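Local coordinates for thrombospondin related anonymous protein (Plasmodium falciparum, PDB 4F1J) that probably mediates adhesion of the malaria parasite, this chain being its magnesium-binding von Willebrand factor A domain, at residues A[120-125]-A[158-163]; A[149-154]-A[182-187]; A[12-17]-A[27-32]; A[50-53]-A[57-60]. One frame throughout, in Å; residues are numbered along the deposited sequence. Where two conformers were deposited one is given.

Contact 1 (A[120-125]-A[158-163]); sequences ILTDGI and AFNRFL. With MG (magnesium ion), chain C.
A water molecule links Gly-124 to Asn-160, with hydrogen bonds of 2.8 Å to Gly-124 O and 2.8 Å to Asn-160 OD1. Further acceptors compete for its two protons, so neither bond may be at full strength. Asn-160 suits this place because its amide has two working ends: while OD1 accepts from the water, ND2 bonds to Tyr-176 OH. The same OD1 lies 4.5 Å from Thr-122 CG2, a loose touch; the hydroxyl of Thr-122 bonds to Asp-15.

The rest of the contact is apolar. Branched Ile-120 and Leu-163 suit a buried place between strand and helix, since each offers the other a methyl, and their side chains cross at about a right angle. Leu-163 has CG opposite its backbone N (chi1 -166°), which puts CD2 of Leu-163 against CD1 of Ile-120, 3.7 Å away.

Just past the strand, Asp-123 OD1 binds magnesium at 2.1 Å, beside Ser-17 and Ser-19, while Asp-123 O accepts from a water on the metal. The chemistry implies that helix 157-163 meets the strand through a methyl contact, with Leu-94 and Leu-133 adding cover on Leu-163, and meets the metal-binding loop through a bridging water.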
loop_
_atom_site.group_PDB
_atom_site.type_symbol
_atom_site.label_atom_id
_atom_site.label_comp_id
_atom_site.label_asym_id
_atom_site.label_seq_id
_atom_site.Cartn_x
_atom_site.Cartn_y
_atom_site.Cartn_z
ATOM N N ILE A 120 1.614 1.735 -0.661
ATOM C CA ILE A 120 0.577 2.762 -0.551
ATOM C C ILE A 120 -0.106 2.927 -1.924
ATOM O O ILE A 120 0.567 3.137 -2.927
ATOM C CB ILE A 120 1.184 4.115 -0.111
ATOM C CG1 ILE A 120 1.681 4.068 1.333
ATOM C CG2 ILE A 120 0.144 5.215 -0.280
ATOM C CD1 ILE A 120 2.883 5.023 1.633
ATOM N N LEU A 121 -1.435 2.846 -1.957
ATOM C CA LEU A 121 -2.234 3.241 -3.119
ATOM C C LEU A 121 -2.889 4.586 -2.774
ATOM O O LEU A 121 -3.603 4.687 -1.784
ATOM C CB LEU A 121 -3.297 2.193 -3.441
ATOM C CG LEU A 121 -2.871 0.727 -3.581
ATOM C CD1 LEU A 121 -4.103 -0.123 -3.967
ATOM C CD2 LEU A 121 -1.716 0.580 -4.541
ATOM N N THR A 122 -2.580 5.647 -3.527
ATOM C CA THR A 122 -3.098 6.972 -3.137
ATOM C C THR A 122 -3.452 7.817 -4.337
ATOM O O THR A 122 -2.829 7.712 -5.368
ATOM C CB THR A 122 -2.088 7.715 -2.222
ATOM O OG1 THR A 122 -2.704 8.881 -1.617
ATOM C CG2 THR A 122 -0.806 8.083 -2.976
ATOM N N ASP A 123 -4.437 8.695 -4.167
ATOM C CA ASP A 123 -4.799 9.660 -5.223
ATOM C C ASP A 123 -4.566 11.113 -4.786
ATOM O O ASP A 123 -5.097 12.039 -5.408
ATOM C CB ASP A 123 -6.257 9.467 -5.625
ATOM C CG ASP A 123 -7.236 10.228 -4.754
ATOM O OD1 ASP A 123 -6.990 10.413 -3.520
ATOM O OD2 ASP A 123 -8.297 10.582 -5.307
ATOM N N GLY A 124 -3.805 11.300 -3.716
ATOM C CA GLY A 124 -3.609 12.635 -3.154
ATOM C C GLY A 124 -2.294 12.815 -2.437
ATOM O O GLY A 124 -1.398 11.965 -2.482
ATOM N N ILE A 125 -2.199 13.975 -1.791
ATOM C CA ILE A 125 -1.080 14.353 -0.966
ATOM C C ILE A 125 -1.493 14.201 0.513
ATOM O O ILE A 125 -2.626 14.555 0.883
ATOM C CB ILE A 125 -0.688 15.816 -1.269
ATOM C CG1 ILE A 125 -0.249 15.960 -2.742
ATOM C CG2 ILE A 125 0.446 16.253 -0.367
ATOM C CD1 ILE A 125 -0.463 17.338 -3.286
ATOM N N ALA A 158 6.867 14.496 -6.812
ATOM C CA ALA A 158 8.059 14.775 -6.012
ATOM C C ALA A 158 7.900 14.194 -4.607
ATOM O O ALA A 158 8.789 13.493 -4.104
ATOM C CB ALA A 158 8.295 16.291 -5.939
ATOM N N PHE A 159 6.756 14.455 -3.983
ATOM C CA PHE A 159 6.571 13.954 -2.634
ATOM C C PHE A 159 6.532 12.431 -2.594
ATOM O O PHE A 159 7.093 11.827 -1.692
ATOM C CB PHE A 159 5.307 14.476 -1.968
ATOM C CG PHE A 159 5.022 13.784 -0.692
ATOM C CD1 PHE A 159 5.699 14.155 0.462
ATOM C CD2 PHE A 159 4.189 12.658 -0.655
ATOM C CE1 PHE A 159 5.480 13.489 1.641
ATOM C CE2 PHE A 159 3.984 12.004 0.506
ATOM C CZ PHE A 159 4.640 12.413 1.669
ATOM N N ASN A 160 5.840 11.806 -3.542
ATOM C CA ASN A 160 5.796 10.345 -3.556
ATOM C C ASN A 160 7.200 9.746 -3.710
ATOM O O ASN A 160 7.552 8.775 -3.049
ATOM C CB ASN A 160 4.909 9.853 -4.685
ATOM C CG ASN A 160 3.439 10.204 -4.493
ATOM O OD1 ASN A 160 2.968 10.480 -3.390
ATOM N ND2 ASN A 160 2.716 10.216 -5.596
ATOM N N ARG A 161 7.999 10.329 -4.603
ATOM C CA ARG A 161 9.363 9.885 -4.827
ATOM C C ARG A 161 10.236 10.076 -3.590
ATOM O O ARG A 161 10.966 9.155 -3.235
ATOM C CB ARG A 161 9.934 10.566 -6.072
ATOM C CG ARG A 161 9.328 9.999 -7.372
ATOM C CD ARG A 161 9.796 10.758 -8.610
ATOM N NE ARG A 161 11.229 10.582 -8.790
ATOM C CZ ARG A 161 11.810 9.750 -9.659
ATOM N NH1 ARG A 161 11.113 9.042 -10.537
ATOM N NH2 ARG A 161 13.123 9.670 -9.675
ATOM N N PHE A 162 10.111 11.231 -2.921
ATOM C CA PHE A 162 10.839 11.516 -1.669
ATOM C C PHE A 162 10.468 10.430 -0.624
ATOM O O PHE A 162 11.344 9.826 0.028
ATOM C CB PHE A 162 10.464 12.894 -1.059
ATOM C CG PHE A 162 11.108 14.117 -1.687
ATOM C CD1 PHE A 162 12.490 14.234 -1.819
ATOM C CD2 PHE A 162 10.310 15.239 -2.006
ATOM C CE1 PHE A 162 13.066 15.400 -2.338
ATOM C CE2 PHE A 162 10.876 16.417 -2.527
ATOM C CZ PHE A 162 12.253 16.495 -2.689
ATOM N N LEU A 163 9.161 10.174 -0.492
ATOM C CA LEU A 163 8.652 9.181 0.478
ATOM C C LEU A 163 9.286 7.802 0.340
ATOM O O LEU A 163 9.593 7.164 1.357
ATOM C CB LEU A 163 7.132 9.043 0.401
ATOM C CG LEU A 163 6.495 8.295 1.569
ATOM C CD1 LEU A 163 6.674 9.104 2.818
ATOM C CD2 LEU A 163 5.017 8.041 1.267
HETATM MG MG MG C . -7.629 11.915 -2.269
HETATM O O HOH W 1 -6.831 13.341 -3.476
HETATM O O HOH W 2 0.977 12.348 -3.880
HETATM O O HOH W 3 -5.918 11.387 -1.100
HETATM O O HOH W 4 -8.170 13.440 -1.129
#

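Contact 2 (A[149-154]-A[182-187]); sequences FGIGQG and ENVKNV
Phe-149 meets Val-184 and Val-187 in a contact that is apolar almost throughout, with no hydrogen bond between the strand end and the helix start. The aromatic part comes first. With CG opposite the backbone N (chi1 -174°), the Phe-149 ring reaches out from strand 145-151 into the angle between the two valines. Val-184 CG1 comes to the ring edge, in its plane, 3.9 Å from Phe-149 CE1. Val-187 CG1 approaches obliquely, 3.6 Å from Phe-149 CE2. Outside the two segments, Phe-191, one turn beyond Val-187, makes an edge-to-face stack with the same ring.

Aliphatic packing adds a second layer. Ile-151 CG2 touches Val-184 CG1 at 3.9 Å, so one methyl of Val-184 serves both strand residues, and the side chains of Ile-151 and Val-184 cross at about a right angle. Leu-32 of helix 22-38 packs against Phe-149, Ile-151 and Val-184.

The backbone contributes a single close approach, Val-184 O to Phe-149 CZ at 3.8 Å. This carbonyl already accepts a bond from Val-187 N, 3.2 Å from Val-184 O, in a weakly bonded first turn of the helix. That i-to-i+3 step sets the two valines on the same side, facing the sheet.

Beta-branched valines are short enough to let the helix come close, and the large flat phenylalanine spans the distance that remains. The chemistry implies a joint held by shape and apolar burial, most complete at Phe-149, Ile-151 and Val-184, with the Val-184 carbonyl taking a long bond within its own turn.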
loop_
_atom_site.group_PDB
_atom_site.type_symbol
_atom_site.label_atom_id
_atom_site.label_comp_id
_atom_site.label_asym_id
_atom_site.label_seq_id
_atom_site.Cartn_x
_atom_site.Cartn_y
_atom_site.Cartn_z
ATOM N N PHE A 149 2.035 3.804 -5.246
ATOM C CA PHE A 149 1.345 3.763 -6.542
ATOM C C PHE A 149 0.372 4.939 -6.533
ATOM O O PHE A 149 -0.637 4.914 -5.823
ATOM C CB PHE A 149 0.611 2.426 -6.688
ATOM C CG PHE A 149 -0.023 2.193 -8.050
ATOM C CD1 PHE A 149 -1.315 2.638 -8.309
ATOM C CD2 PHE A 149 0.656 1.494 -9.044
ATOM C CE1 PHE A 149 -1.926 2.401 -9.531
ATOM C CE2 PHE A 149 0.050 1.265 -10.285
ATOM C CZ PHE A 149 -1.231 1.703 -10.521
ATOM N N GLY A 150 0.686 5.965 -7.320
ATOM C CA GLY A 150 -0.110 7.188 -7.377
ATOM C C GLY A 150 -1.127 7.144 -8.488
ATOM O O GLY A 150 -0.859 6.616 -9.565
ATOM N N ILE A 151 -2.290 7.726 -8.236
ATOM C CA ILE A 151 -3.411 7.637 -9.166
ATOM C C ILE A 151 -4.011 9.008 -9.430
ATOM O O ILE A 151 -4.361 9.720 -8.510
ATOM C CB ILE A 151 -4.539 6.760 -8.628
ATOM C CG1 ILE A 151 -3.992 5.422 -8.147
ATOM C CG2 ILE A 151 -5.589 6.551 -9.714
ATOM C CD1 ILE A 151 -4.965 4.603 -7.361
ATOM N N GLY A 152 -4.161 9.339 -10.703
ATOM C CA GLY A 152 -4.916 10.512 -11.091
ATOM C C GLY A 152 -4.105 11.776 -10.975
ATOM O O GLY A 152 -2.867 11.756 -10.795
ATOM N N GLN A 153 -4.824 12.897 -11.033
ATOM C CA GLN A 153 -4.200 14.209 -11.124
ATOM C C GLN A 153 -3.945 14.930 -9.802
ATOM O O GLN A 153 -3.324 15.993 -9.798
ATOM C CB GLN A 153 -5.042 15.099 -12.045
ATOM C CG GLN A 153 -5.011 14.672 -13.495
ATOM C CD GLN A 153 -3.641 14.855 -14.121
ATOM N N GLY A 154 -4.388 14.359 -8.686
ATOM C CA GLY A 154 -4.264 14.999 -7.390
ATOM C C GLY A 154 -3.001 14.680 -6.606
ATOM O O GLY A 154 -2.800 15.240 -5.529
ATOM N N GLU A 182 -8.279 5.177 -15.386
ATOM C CA GLU A 182 -8.720 4.147 -16.337
ATOM C C GLU A 182 -7.672 3.065 -16.596
ATOM O O GLU A 182 -8.043 1.949 -16.981
ATOM C CB GLU A 182 -9.135 4.780 -17.665
ATOM C CG GLU A 182 -8.081 5.637 -18.284
ATOM C CD GLU A 182 -8.218 7.114 -17.958
ATOM O OE1 GLU A 182 -8.584 7.510 -16.791
ATOM O OE2 GLU A 182 -7.937 7.893 -18.906
ATOM N N ASN A 183 -6.394 3.377 -16.332
ATOM C CA ASN A 183 -5.274 2.529 -16.706
ATOM C C ASN A 183 -4.641 1.745 -15.543
ATOM O O ASN A 183 -3.680 1.006 -15.759
ATOM C CB ASN A 183 -4.195 3.406 -17.363
ATOM C CG ASN A 183 -3.162 2.616 -18.109
ATOM O OD1 ASN A 183 -1.960 2.912 -18.021
ATOM N ND2 ASN A 183 -3.604 1.634 -18.895
ATOM N N VAL A 184 -5.192 1.876 -14.333
ATOM C CA VAL A 184 -4.510 1.326 -13.141
ATOM C C VAL A 184 -4.203 -0.167 -13.234
ATOM O O VAL A 184 -3.146 -0.598 -12.792
ATOM C CB VAL A 184 -5.250 1.622 -11.826
ATOM C CG1 VAL A 184 -5.175 3.133 -11.538
ATOM C CG2 VAL A 184 -6.673 1.110 -11.826
ATOM N N LYS A 185 -5.087 -0.950 -13.848
ATOM C CA LYS A 185 -4.869 -2.404 -13.857
ATOM C C LYS A 185 -3.748 -2.827 -14.814
ATOM O O LYS A 185 -3.234 -3.945 -14.704
ATOM C CB LYS A 185 -6.170 -3.177 -14.145
ATOM C CG LYS A 185 -7.090 -3.278 -12.915
ATOM C CD LYS A 185 -8.432 -3.918 -13.263
ATOM C CE LYS A 185 -8.324 -5.425 -13.336
ATOM N NZ LYS A 185 -9.641 -6.003 -13.716
ATOM N N ASN A 186 -3.366 -1.938 -15.734
ATOM C CA ASN A 186 -2.230 -2.180 -16.641
ATOM C C ASN A 186 -0.877 -1.783 -16.072
ATOM O O ASN A 186 0.162 -2.186 -16.600
ATOM C CB ASN A 186 -2.447 -1.430 -17.943
ATOM C CG ASN A 186 -3.742 -1.817 -18.623
ATOM O OD1 ASN A 186 -4.527 -0.948 -19.027
ATOM N ND2 ASN A 186 -3.978 -3.123 -18.759
ATOM N N VAL A 187 -0.879 -0.988 -15.009
ATOM C CA VAL A 187 0.367 -0.463 -14.427
ATOM C C VAL A 187 0.763 -1.274 -13.178
ATOM O O VAL A 187 1.942 -1.384 -12.864
ATOM C CB VAL A 187 0.255 1.056 -14.107
ATOM C CG1 VAL A 187 1.602 1.597 -13.553
ATOM C CG2 VAL A 187 -0.148 1.838 -15.365
#

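Contact 3 (A[12-17]-A[27-32]); sequences LLMDCS and KHAVPL. With MG (magnesium ion), chain C; EDO (1,2-ethanediol), chain J.
Met-14 is fully extended and ends at Ala-29: CG lies opposite the backbone N (chi1 -179°), and the two further torsions, 177° and -171°, keep the chain straight. Its terminal methyl therefore ends on the helix, with Met-14 CE 3.3 Å from Ala-29 O and 3.9 Å from Ala-29 CB. A long, unbranched side chain spans the gap between sheet and helix, while the small alanine lets its end settle directly on the helix backbone. Trp-25 packs on both Met-14 and Val-30. The helix widens to a pi-like turn over 27-29 and bends at Pro-31, whose ring nitrogen carries no hydrogen to donate.

At the strand's C-terminal end the chemistry turns polar. Asp-15 OD1 takes two donors from one residue: Ser-17 N at 2.8 Å, which closes an Asx turn, and Ser-17 OG at 2.6 Å, using the lone pair on the side of the other carboxylate oxygen. This grip fixes the hydroxyl so that Ser-17 OG can bind magnesium at 2.2 Å. Asp-15 does not bind the metal; it acts from the second shell, through Ser-17 OG and a metal-bound water that donates to Asp-15 OD2 over 2.6 Å, while Thr-122 OG1 and Asp-123 N also bond to OD2 and steady the carboxylate. An ethanediol, probably from crystallisation, bonds to Asp-15 O. With Ser-19 and Asp-123 completing the protein ligands, this is the DxSxS loop of the metal-ion-dependent adhesion site (MIDAS) of a von Willebrand factor A domain.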
loop_
_atom_site.group_PDB
_atom_site.type_symbol
_atom_site.label_atom_id
_atom_site.label_comp_id
_atom_site.label_asym_id
_atom_site.label_seq_id
_atom_site.Cartn_x
_atom_site.Cartn_y
_atom_site.Cartn_z
ATOM N N LEU A 12 -0.355 -3.221 2.984
ATOM C CA LEU A 12 -1.115 -2.476 1.977
ATOM C C LEU A 12 -1.925 -1.344 2.651
ATOM O O LEU A 12 -2.805 -1.609 3.486
ATOM C CB LEU A 12 -2.032 -3.439 1.199
ATOM C CG LEU A 12 -2.937 -2.779 0.156
ATOM C CD1 LEU A 12 -2.138 -2.074 -0.934
ATOM C CD2 LEU A 12 -3.903 -3.874 -0.428
ATOM N N LEU A 13 -1.634 -0.084 2.289
ATOM C CA LEU A 13 -2.319 1.067 2.867
ATOM C C LEU A 13 -3.088 1.713 1.731
ATOM O O LEU A 13 -2.493 2.273 0.801
ATOM C CB LEU A 13 -1.332 2.092 3.483
ATOM C CG LEU A 13 -0.197 1.576 4.358
ATOM C CD1 LEU A 13 0.502 2.709 5.096
ATOM C CD2 LEU A 13 -0.571 0.479 5.327
ATOM N N MET A 14 -4.416 1.621 1.806
ATOM C CA MET A 14 -5.269 1.998 0.671
ATOM C C MET A 14 -6.050 3.275 0.995
ATOM O O MET A 14 -6.924 3.272 1.842
ATOM C CB MET A 14 -6.209 0.839 0.353
ATOM C CG MET A 14 -7.118 1.093 -0.805
ATOM S SD MET A 14 -8.104 -0.379 -1.129
ATOM C CE MET A 14 -8.884 0.055 -2.703
ATOM N N ASP A 15 -5.666 4.361 0.335
ATOM C CA ASP A 15 -6.322 5.660 0.431
ATOM C C ASP A 15 -7.790 5.480 0.043
ATOM O O ASP A 15 -8.081 4.904 -1.012
ATOM C CB ASP A 15 -5.574 6.578 -0.519
ATOM C CG ASP A 15 -6.143 7.995 -0.642
ATOM O OD1 ASP A 15 -7.356 8.233 -0.475
ATOM O OD2 ASP A 15 -5.311 8.841 -1.020
ATOM N N CYS A 16 -8.709 5.935 0.898
ATOM C CA CYS A 16 -10.163 5.845 0.599
ATOM C C CYS A 16 -10.838 7.228 0.678
ATOM O O CYS A 16 -12.042 7.342 0.928
ATOM C CB CYS A 16 -10.850 4.829 1.515
ATOM S SG CYS A 16 -10.791 5.205 3.273
ATOM N N SER A 17 -10.045 8.245 0.378
ATOM C CA SER A 17 -10.450 9.656 0.483
ATOM C C SER A 17 -11.597 9.994 -0.479
ATOM O O SER A 17 -11.761 9.367 -1.538
ATOM C CB SER A 17 -9.277 10.591 0.199
ATOM O OG SER A 17 -8.711 10.412 -1.085
ATOM N N LYS A 27 -15.197 0.921 -9.737
ATOM C CA LYS A 27 -14.702 0.415 -11.026
ATOM C C LYS A 27 -13.195 0.261 -11.121
ATOM O O LYS A 27 -12.719 -0.533 -11.941
ATOM C CB LYS A 27 -15.219 1.250 -12.220
ATOM C CG LYS A 27 -16.738 1.190 -12.400
ATOM C CD LYS A 27 -17.323 -0.219 -12.457
ATOM C CE LYS A 27 -17.349 -0.813 -13.856
ATOM N NZ LYS A 27 -18.005 -2.178 -13.875
ATOM N N HIS A 28 -12.443 0.960 -10.266
ATOM C CA HIS A 28 -10.985 0.959 -10.386
ATOM C C HIS A 28 -10.211 0.673 -9.099
ATOM O O HIS A 28 -9.318 -0.203 -9.121
ATOM C CB HIS A 28 -10.484 2.249 -10.990
ATOM C CG HIS A 28 -11.088 2.557 -12.333
ATOM N ND1 HIS A 28 -10.899 1.753 -13.433
ATOM C CD2 HIS A 28 -11.861 3.586 -12.742
ATOM C CE1 HIS A 28 -11.545 2.272 -14.466
ATOM N NE2 HIS A 28 -12.146 3.381 -14.073
ATOM N N ALA A 29 -10.499 1.409 -8.017
ATOM C CA ALA A 29 -9.723 1.256 -6.747
ATOM C C ALA A 29 -9.830 -0.149 -6.168
ATOM O O ALA A 29 -8.807 -0.785 -5.874
ATOM C CB ALA A 29 -10.141 2.302 -5.670
ATOM N N VAL A 30 -11.052 -0.637 -6.009
ATOM C CA VAL A 30 -11.253 -1.978 -5.459
ATOM C C VAL A 30 -10.656 -3.058 -6.385
ATOM O O VAL A 30 -9.895 -3.904 -5.925
ATOM C CB VAL A 30 -12.732 -2.231 -5.021
ATOM C CG1 VAL A 30 -12.999 -3.705 -4.772
ATOM C CG2 VAL A 30 -13.038 -1.402 -3.734
ATOM N N PRO A 31 -10.995 -3.040 -7.688
ATOM C CA PRO A 31 -10.323 -3.952 -8.629
ATOM C C PRO A 31 -8.798 -3.852 -8.670
ATOM O O PRO A 31 -8.130 -4.865 -8.917
ATOM C CB PRO A 31 -10.934 -3.583 -9.976
ATOM C CG PRO A 31 -12.292 -3.053 -9.633
ATOM C CD PRO A 31 -12.098 -2.297 -8.340
ATOM N N LEU A 32 -8.249 -2.663 -8.434
ATOM C CA LEU A 32 -6.792 -2.487 -8.413
ATOM C C LEU A 32 -6.171 -3.212 -7.214
ATOM O O LEU A 32 -5.150 -3.893 -7.364
ATOM C CB LEU A 32 -6.437 -1.022 -8.331
ATOM C CG LEU A 32 -4.982 -0.648 -8.079
ATOM C CD1 LEU A 32 -4.102 -1.172 -9.196
ATOM C CD2 LEU A 32 -4.860 0.889 -7.936
HETATM MG MG MG C . -7.629 11.915 -2.269
HETATM C C1 EDO J . -6.281 5.561 -4.395
HETATM O O1 EDO J . -6.753 6.536 -3.460
HETATM C C2 EDO J . -7.153 4.310 -4.335
HETATM O O2 EDO J . -7.076 3.656 -3.077
HETATM O O HOH W 3 -5.918 11.387 -1.100
HETATM O O HOH W 4 -8.170 13.440 -1.129
HETATM O O HOH W 1 -6.831 13.341 -3.476
#

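Contact 4 (A[50-53]-A[57-60]); sequences YANI and NAKE. With EDO (1,2-ethanediol), chain K.
Ile-53 and Lys-59 are a hydrogen-bonded pair in the antiparallel beta hairpin at the edge of the sheet. Their backbones grip each other twice: Ile-53 N gives to Lys-59 O at 3.0 Å, and Lys-59 N returns a bond to Ile-53 O at 2.8 Å. Here the packing is tight. Ala-58 CA adds a CH...O contact of 3.2 Å to Ile-53 O, and in the neighbouring non-hydrogen-bonded pair, Asn-52 with Glu-60, Asn-52 CB comes within 3.2 Å of Lys-59 O. Ile-53 is buried against Cys-16 and Leu-87, and Lys-59 CB lies beside Ile-53 CG1, 4.1 Å away.

The outer side is looser. Lys-59 continues fully extended and its amine runs out beyond the hairpin, which suits a long charged residue on an edge strand. At Asn-57 the backbone binds an ethanediol, probably a crystallisation additive.

On the face of Asn-52 and Glu-60, polar and aromatic groups meet at a boundary between core and solvent. Asn-52 has CG tucked between its backbone N and carbonyl carbon (chi1 72°), and Asn-52 ND2 donates to Tyr-50 OH at 3.0 Å. Tyrosine suits this edge because its ring packs on Leu-13 while its OH takes the Asn-52 amide and a water. The exposed edge-strand site of Glu-60 suits a carboxylate, which stands almost perpendicular to that ring, 84° between planes, and meets the ring edge through Glu-60 OE1; one water donates to this oxygen and hydrogen-bonds to Tyr-50 OH at 2.7 Å.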
loop_
_atom_site.group_PDB
_atom_site.type_symbol
_atom_site.label_atom_id
_atom_site.label_comp_id
_atom_site.label_asym_id
_atom_site.label_seq_id
_atom_site.Cartn_x
_atom_site.Cartn_y
_atom_site.Cartn_z
ATOM N N TYR A 50 -1.054 -7.534 5.234
ATOM C CA TYR A 50 -1.838 -6.690 6.134
ATOM C C TYR A 50 -2.484 -5.654 5.231
ATOM O O TYR A 50 -1.910 -5.258 4.222
ATOM C CB TYR A 50 -0.934 -5.984 7.125
ATOM C CG TYR A 50 -1.547 -4.759 7.805
ATOM C CD1 TYR A 50 -1.480 -3.484 7.209
ATOM C CD2 TYR A 50 -2.213 -4.889 9.023
ATOM C CE1 TYR A 50 -2.017 -2.369 7.863
ATOM C CE2 TYR A 50 -2.787 -3.776 9.655
ATOM C CZ TYR A 50 -2.682 -2.531 9.061
ATOM O OH TYR A 50 -3.242 -1.432 9.721
ATOM N N ALA A 51 -3.682 -5.224 5.583
ATOM C CA ALA A 51 -4.332 -4.166 4.801
ATOM C C ALA A 51 -5.076 -3.230 5.704
ATOM O O ALA A 51 -5.761 -3.650 6.635
ATOM C CB ALA A 51 -5.287 -4.749 3.719
ATOM N N ASN A 52 -4.917 -1.942 5.436
ATOM C CA ASN A 52 -5.816 -0.940 5.996
ATOM C C ASN A 52 -6.317 -0.007 4.926
ATOM O O ASN A 52 -5.761 0.036 3.827
ATOM C CB ASN A 52 -5.256 -0.194 7.231
ATOM C CG ASN A 52 -4.134 0.805 6.944
ATOM O OD1 ASN A 52 -4.106 1.481 5.917
ATOM N ND2 ASN A 52 -3.208 0.929 7.903
ATOM N N ILE A 53 -7.415 0.676 5.242
ATOM C CA ILE A 53 -7.851 1.819 4.441
ATOM C C ILE A 53 -7.583 3.061 5.267
ATOM O O ILE A 53 -7.574 2.997 6.512
ATOM C CB ILE A 53 -9.317 1.718 4.038
ATOM C CG1 ILE A 53 -10.211 1.517 5.260
ATOM C CG2 ILE A 53 -9.505 0.550 3.041
ATOM C CD1 ILE A 53 -11.722 1.517 4.950
ATOM N N ASN A 57 -8.925 8.611 9.137
ATOM C CA ASN A 57 -8.099 7.781 10.009
ATOM C C ASN A 57 -7.798 6.482 9.281
ATOM O O ASN A 57 -8.392 6.215 8.227
ATOM C CB ASN A 57 -8.854 7.472 11.307
ATOM C CG ASN A 57 -9.218 8.730 12.078
ATOM O OD1 ASN A 57 -8.357 9.361 12.674
ATOM N ND2 ASN A 57 -10.495 9.111 12.037
ATOM N N ALA A 58 -6.870 5.686 9.817
ATOM C CA ALA A 58 -6.639 4.319 9.325
ATOM C C ALA A 58 -7.580 3.301 9.990
ATOM O O ALA A 58 -7.863 3.393 11.182
ATOM C CB ALA A 58 -5.193 3.928 9.564
ATOM N N LYS A 59 -8.073 2.351 9.203
ATOM C CA LYS A 59 -8.897 1.268 9.720
ATOM C C LYS A 59 -8.378 -0.038 9.148
ATOM O O LYS A 59 -8.332 -0.202 7.931
ATOM C CB LYS A 59 -10.360 1.467 9.318
ATOM C CG LYS A 59 -11.263 0.340 9.770
ATOM C CD LYS A 59 -12.714 0.592 9.468
ATOM C CE LYS A 59 -13.526 -0.658 9.808
ATOM N NZ LYS A 59 -14.983 -0.425 9.568
ATOM N N GLU A 60 -7.964 -0.942 10.023
ATOM C CA GLU A 60 -7.487 -2.264 9.609
ATOM C C GLU A 60 -8.618 -3.056 8.976
ATOM O O GLU A 60 -9.749 -3.100 9.520
ATOM C CB GLU A 60 -6.942 -3.024 10.809
ATOM C CG GLU A 60 -6.364 -4.400 10.459
ATOM C CD GLU A 60 -5.905 -5.156 11.692
ATOM O OE1 GLU A 60 -4.892 -4.747 12.288
ATOM O OE2 GLU A 60 -6.597 -6.122 12.081
HETATM C C1 EDO K . -12.144 6.421 7.255
HETATM O O1 EDO K . -11.454 7.275 8.153
HETATM C C2 EDO K . -11.268 5.255 6.922
HETATM O O2 EDO K . -11.090 4.567 8.151
HETATM O O HOH W 5 -3.819 -1.933 12.262
#

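In the fold
From the N terminus, contact 3 closes first, folding helix 22-38 back on strand 8-15 within a beta-alpha-beta unit that ends in strand 47-54. Contact 4 then closes a tight hairpin, placing strand 58-62 at the edge of the sheet. Both are complete before contact 1 opens. Contacts 1 and 2 cross, since 149-154 lies inside the loop closed by 120-125 and 158-163, while 182-187 lies beyond it. Their strands are neighbours, so helices 157-163 and 184-200 are tied to one sheet. Contacts 1 and 3 share the magnesium across adjacent strands, and Leu-32 packs contact 3 against contact 2. Contact 4 touches contact 3 alone.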